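Local coordinates for effector protein B, substrate of the Dot/Icm secretion system (Legionella drancourtii, PDB 4JVS) that is probably a secreted effector whose GAP domain, the part described here, is expected to stimulate GTP hydrolysis by a small GTPase, at residues Arg265-Lys268 with Leu272-Glu275. Residues are numbered along the deposited sequence; the frame is centred on the assembly and turned at random.
Sequences RILK and LWQE
L272 brings its side chain back over the last turn of helix 261-267, while W273, one residue later, swings its indole toward L267; the pair illustrates how a helix joined by a short link can pack against the end of its predecessor. In L272, CG lies beside the backbone N and anti to the carbonyl carbon (chi1 -72°), and with the second torsion extended (chi2 179°) the CD1 branch is carried toward the preceding helix. There L272 CD1 comes 3.9 Å from I266 CA and 4.1 Å from R265 O, so the methyl lies mainly against backbone. The approach of L272 CD1 to I266 CG1 is looser, at 4.5 Å. Lower on the same side chain, L272 CB sits 3.5 Å from I266 O, a plain van der Waals contact.

W273 leaves the helix at a different angle. With its CG anti to the backbone N (chi1 165°), the ring is sent toward L267 and offers the benzo part of the indole. L267 starts out pointing away from the second helix, yet its branched end returns: L267 CD1 reaches W273 CE3 at 4.0 Å and W273 CZ3 at 4.1 Å, approaching the ring at a slant. No hydrogen bond joins the two segments; I266 O and W273 N remain 3.7 Å apart. The side-chain contacts are apolar, and the rest is van der Waals contact with backbone.

Both halves are backed by further helices. L267 and W273 also touch I299 of helix 292-306, whose R303 donates a hydrogen bond to L267 O, while I266 and L272 rest on helix 243-253. Residues 265-268 and 272-275, three residues apart, thus pack two short consecutive helices together within the largely helical C-terminal subdomain of the LepB GAP domain.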
# COMPACT_ATOMS: atom_id res chain seq x y z
N ARG A 265 26.16 3.92 16.36
CA ARG A 265 27.26 3.33 15.65
C ARG A 265 27.49 4.02 14.34
O ARG A 265 28.59 4.21 13.92
CB ARG A 265 26.91 1.89 15.36
CG ARG A 265 28.07 0.95 15.41
CD ARG A 265 27.70 -0.32 16.11
NE ARG A 265 27.44 -1.32 15.12
CZ ARG A 265 26.63 -2.33 15.28
NH1 ARG A 265 26.44 -3.18 14.29
NH2 ARG A 265 26.00 -2.50 16.43
N ILE A 266 26.41 4.35 13.69
CA ILE A 266 26.41 4.97 12.37
C ILE A 266 26.80 6.43 12.43
O ILE A 266 27.62 6.91 11.65
CB ILE A 266 25.02 4.83 11.73
CG1 ILE A 266 24.76 3.36 11.36
CG2 ILE A 266 24.89 5.73 10.52
CD1 ILE A 266 23.30 3.05 11.11
N LEU A 267 26.23 7.15 13.39
CA LEU A 267 26.48 8.58 13.53
C LEU A 267 27.87 8.87 14.11
O LEU A 267 28.43 9.94 13.92
CB LEU A 267 25.39 9.20 14.40
CG LEU A 267 24.10 9.78 13.81
CD1 LEU A 267 23.80 9.26 12.43
CD2 LEU A 267 22.96 9.47 14.75
N LYS A 268 28.43 7.89 14.81
CA LYS A 268 29.71 8.02 15.48
C LYS A 268 30.87 7.88 14.50
O LYS A 268 32.01 8.14 14.85
CB LYS A 268 29.84 6.87 16.49
CG LYS A 268 30.81 7.05 17.62
CD LYS A 268 31.16 5.68 18.20
CE LYS A 268 29.93 4.83 18.44
NZ LYS A 268 30.30 3.45 18.85
N LEU A 272 30.90 6.62 7.82
CA LEU A 272 29.48 6.26 7.71
C LEU A 272 28.59 7.50 7.68
O LEU A 272 27.65 7.57 6.90
CB LEU A 272 29.04 5.34 8.84
CG LEU A 272 29.54 3.90 8.81
CD1 LEU A 272 29.00 3.14 10.02
CD2 LEU A 272 29.13 3.21 7.51
N TRP A 273 28.90 8.48 8.52
CA TRP A 273 28.15 9.72 8.57
C TRP A 273 28.20 10.50 7.26
O TRP A 273 27.22 11.13 6.87
CB TRP A 273 28.66 10.61 9.69
CG TRP A 273 28.18 12.01 9.56
CD1 TRP A 273 28.91 13.10 9.24
CD2 TRP A 273 26.82 12.45 9.71
NE1 TRP A 273 28.11 14.22 9.20
CE2 TRP A 273 26.82 13.84 9.47
CE3 TRP A 273 25.62 11.82 10.02
CZ2 TRP A 273 25.66 14.60 9.55
CZ3 TRP A 273 24.47 12.57 10.10
CH2 TRP A 273 24.50 13.96 9.86
N GLN A 274 29.30 10.39 6.55
CA GLN A 274 29.45 11.05 5.29
C GLN A 274 28.46 10.53 4.30
O GLN A 274 27.87 11.27 3.57
CB GLN A 274 30.80 10.69 4.75
CG GLN A 274 31.68 11.87 4.45
CD GLN A 274 33.06 11.44 4.12
OE1 GLN A 274 33.30 10.27 3.86
NE2 GLN A 274 33.99 12.36 4.13
N GLU A 275 28.31 9.23 4.26
CA GLU A 275 27.34 8.63 3.40
C GLU A 275 25.96 8.96 3.81
O GLU A 275 25.11 9.13 2.98
CB GLU A 275 27.53 7.15 3.37
CG GLU A 275 28.97 6.76 3.21
CD GLU A 275 29.24 6.13 1.90
OE1 GLU A 275 28.75 5.03 1.66
OE2 GLU A 275 29.95 6.73 1.10